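Local coordinates for serine-pyruvate aminotransferase (AgxT) (Sulfolobus solfataricus, PDB 3ZRP), which probably catalyses the pyridoxal-phosphate-dependent transfer of an amino group from serine to pyruvate, and perhaps from alanine to glyoxylate, at residues E15-A20 / A253-L258; V168-V173 / Q188-S193; E127-A132 / V157-V162. All coordinates share one frame; numbering follows the deposited sequence.

Contact 1: E15-A20 / A253-L258; sequences EDVLVA and AEAFRL
Val17 and Glu254 bring their alpha carbons to 5.6 Å where the short helix 15-20 lies nearly antiparallel against segment 253-258 of helix 246-262, the two axes closing to 8.8 Å at 151°. This helix pair places the N-terminal part of a class-V aminotransferase against the long helix. Glu254 does much of the joining: its CB meets Ala20 CB, and its CG, turned opposite the backbone N (chi1 -179°), rests 3.4 Å from Asp16 O. A bend at chi2 folds the carboxylate back to its own helix, where Arg257 grips it side-on, NE to OE1 at 3.0 Å and NH2 to OE2 at 2.8 Å. The carboxylate lies at the guanidinium edge, in its plane, although OE1 is approached from above the carboxylate's own plane. Asp16 OD1 stands 4.6 Å from Glu254 OE2, a like-charge pair that Arg257 probably makes tolerable; Asp16 is a calcium ligand in a crystal structure of this protein, though no ion is bound to this chain here. Gln251 adds a hydrogen bond to Leu18 O. On the buried side, Val17 CG2 packs against Ala255 CA and sits 3.9 Å from Leu258 CD1.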
# COMPACT_ATOMS: atom_id res chain seq x y z
N GLU A 15 15.71 15.33 0.39
CA GLU A 15 14.72 16.32 0.83
C GLU A 15 13.76 16.71 -0.28
O GLU A 15 12.56 16.85 -0.03
CB GLU A 15 15.40 17.56 1.43
CG GLU A 15 15.36 17.64 2.96
CD GLU A 15 15.78 16.35 3.62
OE1 GLU A 15 16.71 15.69 3.10
OE2 GLU A 15 15.19 15.99 4.66
N ASP A 16 14.28 16.87 -1.50
CA ASP A 16 13.47 17.20 -2.67
C ASP A 16 12.35 16.17 -2.86
O ASP A 16 11.25 16.52 -3.29
CB ASP A 16 14.31 17.21 -3.95
CG ASP A 16 15.37 18.29 -3.95
OD1 ASP A 16 15.03 19.46 -4.23
OD2 ASP A 16 16.54 17.95 -3.68
N VAL A 17 12.66 14.91 -2.56
CA VAL A 17 11.72 13.81 -2.77
C VAL A 17 10.61 13.91 -1.73
O VAL A 17 9.44 13.91 -2.10
CB VAL A 17 12.40 12.41 -2.76
CG1 VAL A 17 11.37 11.29 -2.95
CG2 VAL A 17 13.47 12.32 -3.85
N LEU A 18 10.99 14.02 -0.46
CA LEU A 18 9.98 14.11 0.63
C LEU A 18 9.07 15.32 0.49
O LEU A 18 7.86 15.22 0.73
CB LEU A 18 10.64 14.13 2.00
CG LEU A 18 11.31 12.85 2.49
CD1 LEU A 18 12.10 13.21 3.74
CD2 LEU A 18 10.28 11.74 2.76
N VAL A 19 9.66 16.46 0.12
CA VAL A 19 8.93 17.72 -0.01
C VAL A 19 7.88 17.64 -1.11
O VAL A 19 6.81 18.23 -0.99
CB VAL A 19 9.90 18.93 -0.25
CG1 VAL A 19 9.14 20.14 -0.76
CG2 VAL A 19 10.61 19.30 1.04
N ALA A 20 8.19 16.89 -2.18
CA ALA A 20 7.24 16.64 -3.28
C ALA A 20 5.90 16.08 -2.78
O ALA A 20 4.86 16.27 -3.43
CB ALA A 20 7.86 15.70 -4.32
N ALA A 253 7.59 10.35 -8.47
CA ALA A 253 7.83 11.08 -9.75
C ALA A 253 9.05 12.01 -9.65
O ALA A 253 9.84 12.17 -10.61
CB ALA A 253 6.58 11.87 -10.16
N GLU A 254 9.20 12.61 -8.47
CA GLU A 254 10.33 13.46 -8.16
C GLU A 254 11.62 12.64 -8.05
O GLU A 254 12.66 13.09 -8.52
CB GLU A 254 10.06 14.24 -6.87
CG GLU A 254 11.19 15.20 -6.43
CD GLU A 254 11.49 16.35 -7.43
OE1 GLU A 254 10.75 16.53 -8.43
OE2 GLU A 254 12.47 17.09 -7.20
N ALA A 255 11.57 11.46 -7.41
CA ALA A 255 12.75 10.58 -7.43
C ALA A 255 13.15 10.28 -8.88
O ALA A 255 14.34 10.37 -9.23
CB ALA A 255 12.49 9.28 -6.66
N PHE A 256 12.19 9.93 -9.73
CA PHE A 256 12.53 9.64 -11.12
C PHE A 256 13.11 10.86 -11.86
O PHE A 256 13.97 10.69 -12.75
CB PHE A 256 11.33 9.07 -11.88
CG PHE A 256 11.15 7.58 -11.73
CD1 PHE A 256 12.19 6.69 -12.05
CD2 PHE A 256 9.93 7.05 -11.30
CE1 PHE A 256 12.02 5.31 -11.91
CE2 PHE A 256 9.75 5.67 -11.17
CZ PHE A 256 10.79 4.80 -11.47
N ARG A 257 12.64 12.07 -11.53
CA ARG A 257 13.18 13.30 -12.14
C ARG A 257 14.66 13.42 -11.80
O ARG A 257 15.49 13.63 -12.68
CB ARG A 257 12.40 14.56 -11.73
CG ARG A 257 12.65 15.81 -12.63
CD ARG A 257 12.01 17.10 -12.05
NE ARG A 257 12.52 17.41 -10.71
CZ ARG A 257 13.69 18.02 -10.46
NH1 ARG A 257 14.49 18.40 -11.46
NH2 ARG A 257 14.06 18.25 -9.20
N LEU A 258 15.00 13.24 -10.52
CA LEU A 258 16.39 13.26 -10.06
C LEU A 258 17.27 12.16 -10.68
O LEU A 258 18.43 12.42 -11.00
CB LEU A 258 16.43 13.23 -8.54
CG LEU A 258 15.76 14.45 -7.89
CD1 LEU A 258 15.70 14.31 -6.37
CD2 LEU A 258 16.45 15.77 -8.32

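Contact 2: V168-V173 / Q188-S193; sequences VGAEEV and QKALGS. With PLP (pyridoxal-5'-phosphate), chain C.
Val168 turns its carbonyl onto Ala190, with O 3.2 Å from Ala190 CB, and the same oxygen accepts a hydrogen bond at 2.6 Å from a water that in turn accepts one from Ala190 N. The water thus joins the two segments, which have no direct hydrogen bond between them. Val168 CG1 also approaches Leu191 CD2. Gly169 follows with a phi of 93°; a CB here would collide with the carbonyl oxygen of Val168 and press on Leu191 CD2. Ala170 then sets its CB 3.7 Å from Ala190 CB.

The segment met, 188-193, makes a type I turn from Lys189 to Gly192 and carries the cofactor. Lys189 NZ is bonded to C4A of pyridoxal phosphate, as expected of the internal aldimine in these enzymes, its chain running extended beyond CG. Gln188 CG sits between the backbone N and the carbonyl carbon (chi1 78°), and the bend at chi2 turns NE2 to phosphate oxygen O1P at 3.0 Å. A leucine in place of Gln188 would probably leave O1P without this donor and the phosphate less firmly fixed.

Arg267 spans the two segments, NH2 bonding Ala190 O and NE making a weak hydrogen bond to Gly169 O. Around them, Val168 leans on Val47 and Met48 of helix 31-48, Leu191 on Phe256 and Ile259 of helix 246-262, and both touch Thr185 of strand 182-186.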
# COMPACT_ATOMS: atom_id res chain seq x y z
N VAL A 168 17.23 -2.52 -9.20
CA VAL A 168 16.79 -1.48 -10.11
C VAL A 168 17.16 -0.10 -9.56
O VAL A 168 16.90 0.20 -8.39
CB VAL A 168 15.26 -1.57 -10.44
CG1 VAL A 168 14.81 -0.44 -11.39
CG2 VAL A 168 14.91 -2.94 -11.00
N GLY A 169 17.79 0.71 -10.40
CA GLY A 169 18.27 2.03 -10.03
C GLY A 169 19.71 2.01 -9.56
O GLY A 169 20.25 3.06 -9.23
N ALA A 170 20.33 0.83 -9.53
CA ALA A 170 21.72 0.73 -9.04
C ALA A 170 22.60 -0.22 -9.86
O ALA A 170 23.79 0.06 -10.05
CB ALA A 170 21.72 0.31 -7.57
N GLU A 171 22.04 -1.35 -10.28
CA GLU A 171 22.74 -2.35 -11.10
C GLU A 171 22.25 -2.17 -12.52
O GLU A 171 21.14 -1.66 -12.73
CB GLU A 171 22.45 -3.80 -10.64
CG GLU A 171 22.64 -4.10 -9.13
CD GLU A 171 24.08 -4.46 -8.73
OE1 GLU A 171 24.99 -4.49 -9.58
OE2 GLU A 171 24.30 -4.74 -7.54
N GLU A 172 23.05 -2.57 -13.50
CA GLU A 172 22.56 -2.60 -14.88
C GLU A 172 21.30 -3.48 -14.97
O GLU A 172 21.30 -4.62 -14.49
CB GLU A 172 23.61 -3.12 -15.86
CG GLU A 172 23.16 -2.97 -17.30
CD GLU A 172 24.04 -3.68 -18.33
OE1 GLU A 172 24.89 -4.52 -17.96
OE2 GLU A 172 23.85 -3.41 -19.54
N VAL A 173 20.24 -2.93 -15.55
CA VAL A 173 19.03 -3.70 -15.82
C VAL A 173 18.62 -3.40 -17.26
O VAL A 173 18.48 -2.22 -17.63
CB VAL A 173 17.86 -3.33 -14.85
CG1 VAL A 173 16.53 -3.97 -15.31
CG2 VAL A 173 18.24 -3.72 -13.37
N GLN A 188 11.17 2.12 -2.31
CA GLN A 188 12.00 2.58 -1.19
C GLN A 188 13.43 2.08 -1.17
O GLN A 188 14.15 2.35 -0.19
CB GLN A 188 11.33 2.23 0.17
CG GLN A 188 11.44 0.74 0.65
CD GLN A 188 10.52 -0.26 -0.11
OE1 GLN A 188 9.73 0.11 -0.99
NE2 GLN A 188 10.69 -1.55 0.20
N LYS A 189 13.87 1.36 -2.20
CA LYS A 189 15.25 0.83 -2.14
C LYS A 189 16.22 1.68 -3.01
O LYS A 189 16.45 2.87 -2.68
CB LYS A 189 15.30 -0.72 -2.27
CG LYS A 189 14.66 -1.45 -1.02
CD LYS A 189 14.96 -2.97 -0.79
CE LYS A 189 13.97 -3.65 0.26
NZ LYS A 189 14.13 -5.16 0.54
N ALA A 190 16.74 1.14 -4.11
CA ALA A 190 17.74 1.90 -4.89
C ALA A 190 17.15 3.11 -5.63
O ALA A 190 17.89 4.02 -6.03
CB ALA A 190 18.54 0.99 -5.81
N LEU A 191 15.82 3.13 -5.78
CA LEU A 191 15.14 4.31 -6.32
C LEU A 191 15.13 5.44 -5.30
O LEU A 191 15.01 6.61 -5.67
CB LEU A 191 13.71 3.97 -6.77
CG LEU A 191 13.61 2.91 -7.88
CD1 LEU A 191 12.17 2.56 -8.19
CD2 LEU A 191 14.36 3.37 -9.18
N GLY A 192 15.26 5.08 -4.02
CA GLY A 192 15.44 6.07 -2.94
C GLY A 192 14.23 6.97 -2.70
O GLY A 192 14.38 8.14 -2.36
N SER A 193 13.02 6.42 -2.87
CA SER A 193 11.79 7.20 -2.61
C SER A 193 11.07 6.68 -1.37
O SER A 193 11.55 5.77 -0.68
CB SER A 193 10.87 7.17 -3.82
OG SER A 193 9.84 8.11 -3.64
N1 PLP C . 12.88 -8.77 -2.59
C2 PLP C . 14.08 -8.26 -2.16
C2A PLP C . 15.34 -8.66 -2.89
C3 PLP C . 14.13 -7.36 -1.07
O3 PLP C . 15.21 -6.88 -0.73
C4 PLP C . 12.96 -6.98 -0.42
C4A PLP C . 13.04 -5.97 0.73
C5 PLP C . 11.75 -7.55 -0.87
C6 PLP C . 11.71 -8.42 -1.98
C5A PLP C . 10.42 -7.23 -0.25
O4P PLP C . 9.98 -5.89 -0.45
P PLP C . 8.91 -5.18 0.47
O1P PLP C . 8.82 -3.82 -0.15
O2P PLP C . 9.56 -5.19 1.81
O3P PLP C . 7.70 -6.04 0.34
O HOH W 1 15.81 -0.79 -6.26

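Contact 3: E127-A132 / V157-V162; sequences EYKLVA and VELIVV
Val157 opens the second segment by setting CG1 3.6 Å from Val131 CG2, the two valines crossing at about a right angle. The segments lie on neighbouring parallel strands, 157-163 and 128-134, in the mixed seven-stranded sheet of the large domain typical of fold type I pyridoxal-phosphate enzymes. Helix 146-153 lies in the connection between the strands, giving a beta-alpha-beta crossover. The axes of 130-132 and 159-162 come to 4.7 Å at 18°.

The backbone kinks at Glu158 and, next to it, at Lys129. In one of the two conformers of Glu158, the carboxylate crosses the Lys129 chain obliquely, OE1 close to CD, and a water links that OE1 to Lys129 NZ. The ammonium forms its salt bridge elsewhere, with Asp78 OD2, so its link to this glutamate runs through the water.

Leu159 starts the regular pairing. Its N donates to Lys129 O at 2.8 Å, though this bond is bent, at 130°, and its O takes the Val131 N-H at 2.9 Å. The side chains of Leu159 and Lys129 run side by side in the same direction, CD1 3.7 Å from CE. Leu159 comes out on the same face as Leu130.

Ile160 emerges on the opposite face, where it and Val131 meet helix 146-153: both touch Ile153, and Ile160 also reaches Ile150. Ile160 N also hydrogen-bonds Asp181 OD2.

Val161 returns to the face of Leu130 and Ala132, meeting Val182 of the next strand. In the conformers described, its CG1 meets Leu130 CD1 at 3.7 Å, the side chains at about a right angle, and CG2 packs on Ala132 CB. Its N closes the straightest of the three cross-strand bonds, to Val131 O at 2.9 Å and 174°, an oxygen that Ile160 CA also approaches, at 3.4 Å.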
# COMPACT_ATOMS: atom_id res chain seq x y z
N GLU A 127 9.56 -29.23 -18.12
CA GLU A 127 8.83 -28.15 -18.76
C GLU A 127 8.29 -27.21 -17.69
O GLU A 127 7.55 -27.62 -16.78
CB GLU A 127 7.66 -28.74 -19.54
CG GLU A 127 7.28 -27.92 -20.74
CD GLU A 127 8.29 -28.06 -21.84
OE1 GLU A 127 8.63 -29.22 -22.20
OE2 GLU A 127 8.74 -27.00 -22.33
N TYR A 128 8.69 -25.94 -17.76
CA TYR A 128 8.26 -24.94 -16.78
C TYR A 128 7.55 -23.78 -17.47
O TYR A 128 8.00 -23.27 -18.52
CB TYR A 128 9.48 -24.42 -16.00
CG TYR A 128 10.00 -25.40 -15.01
CD1 TYR A 128 9.36 -25.58 -13.77
CD2 TYR A 128 11.12 -26.21 -15.31
CE1 TYR A 128 9.84 -26.51 -12.86
CE2 TYR A 128 11.60 -27.14 -14.41
CZ TYR A 128 10.96 -27.28 -13.19
OH TYR A 128 11.42 -28.19 -12.29
N LYS A 129 6.44 -23.34 -16.88
CA LYS A 129 5.72 -22.17 -17.38
C LYS A 129 6.47 -20.88 -17.01
O LYS A 129 6.63 -19.97 -17.83
CB LYS A 129 4.30 -22.18 -16.78
CG LYS A 129 3.51 -20.86 -16.70
CD LYS A 129 2.90 -20.45 -18.01
CE LYS A 129 1.89 -19.32 -17.83
NZ LYS A 129 0.48 -19.83 -17.66
N LEU A 130 6.95 -20.83 -15.77
CA LEU A 130 7.53 -19.61 -15.22
C LEU A 130 8.80 -19.88 -14.42
O LEU A 130 8.85 -20.79 -13.59
CB LEU A 130 6.50 -18.88 -14.35
CG LEU A 130 6.91 -17.50 -13.82
CD1 LEU A 130 5.74 -16.53 -13.96
CD2 LEU A 130 7.38 -17.59 -12.35
N VAL A 131 9.82 -19.05 -14.68
CA VAL A 131 11.05 -19.07 -13.90
C VAL A 131 11.20 -17.74 -13.15
O VAL A 131 11.10 -16.67 -13.75
CB VAL A 131 12.31 -19.32 -14.80
CG1 VAL A 131 13.57 -19.34 -13.94
CG2 VAL A 131 12.14 -20.65 -15.57
N ALA A 132 11.44 -17.83 -11.84
CA ALA A 132 11.62 -16.67 -10.98
C ALA A 132 13.07 -16.54 -10.55
O ALA A 132 13.65 -17.49 -9.97
CB ALA A 132 10.70 -16.75 -9.72
N VAL A 157 11.43 -21.83 -21.69
CA VAL A 157 10.39 -21.46 -20.71
C VAL A 157 9.47 -20.39 -21.23
O VAL A 157 9.87 -19.57 -22.07
CB VAL A 157 11.00 -21.05 -19.31
CG1 VAL A 157 11.86 -22.15 -18.79
CG2 VAL A 157 11.79 -19.77 -19.40
N GLU A 158 8.21 -20.41 -20.79
CA GLU A 158 7.25 -19.44 -21.31
C GLU A 158 7.48 -18.04 -20.74
O GLU A 158 7.43 -17.06 -21.47
CB GLU A 158 5.82 -19.90 -21.03
CG GLU A 158 5.44 -21.26 -21.65
CD GLU A 158 4.04 -21.67 -21.28
OE1 GLU A 158 3.11 -20.85 -21.43
OE2 GLU A 158 3.85 -22.81 -20.81
N LEU A 159 7.74 -17.97 -19.43
CA LEU A 159 7.80 -16.67 -18.74
C LEU A 159 9.00 -16.57 -17.80
O LEU A 159 9.31 -17.53 -17.11
CB LEU A 159 6.51 -16.43 -17.93
CG LEU A 159 5.19 -16.27 -18.69
CD1 LEU A 159 3.98 -16.23 -17.69
CD2 LEU A 159 5.21 -15.00 -19.55
N ILE A 160 9.65 -15.41 -17.79
CA ILE A 160 10.75 -15.16 -16.83
C ILE A 160 10.47 -13.88 -16.05
O ILE A 160 10.19 -12.83 -16.64
CB ILE A 160 12.12 -15.08 -17.56
CG1 ILE A 160 12.42 -16.41 -18.31
CG2 ILE A 160 13.28 -14.86 -16.59
CD1 ILE A 160 13.58 -16.27 -19.28
N VAL A 161 10.50 -14.00 -14.72
CA VAL A 161 10.29 -12.88 -13.82
C VAL A 161 11.55 -12.65 -12.99
O VAL A 161 12.22 -13.62 -12.56
CB VAL A 161 9.00 -13.04 -12.94
CG1 VAL A 161 7.79 -13.42 -13.80
CG2 VAL A 161 9.20 -14.05 -11.81
N VAL A 162 11.88 -11.38 -12.77
CA VAL A 162 13.08 -11.04 -11.98
C VAL A 162 12.68 -10.09 -10.87
O VAL A 162 12.09 -9.05 -11.14
CB VAL A 162 14.18 -10.37 -12.83
CG1 VAL A 162 15.42 -10.06 -11.98
CG2 VAL A 162 14.55 -11.24 -14.08
O HOH W 2 0.53 -20.70 -20.55

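From the N terminus, helix 15-20 meets its partner only at helix 246-262, closing contact 1 over 232 intervening residues, a loop that encloses both other contacts. Contact 3 closes first within it, joining strands 128-134 and 157-163; contact 2 then follows in series, pairing the loops on either side of strand 182-186. None cross. Contacts 1 and 2 touch: Val17 CG1 lies 3.6 Å from Ser193 OG, and Phe256 CE1 packs on Leu191 CD2, linking the helix pair to the cofactor lysine's loop. Contact 3 stands apart, its centre about 35 Å from that of contact 1 across the chain's centre, in the sheet that leads toward the cofactor.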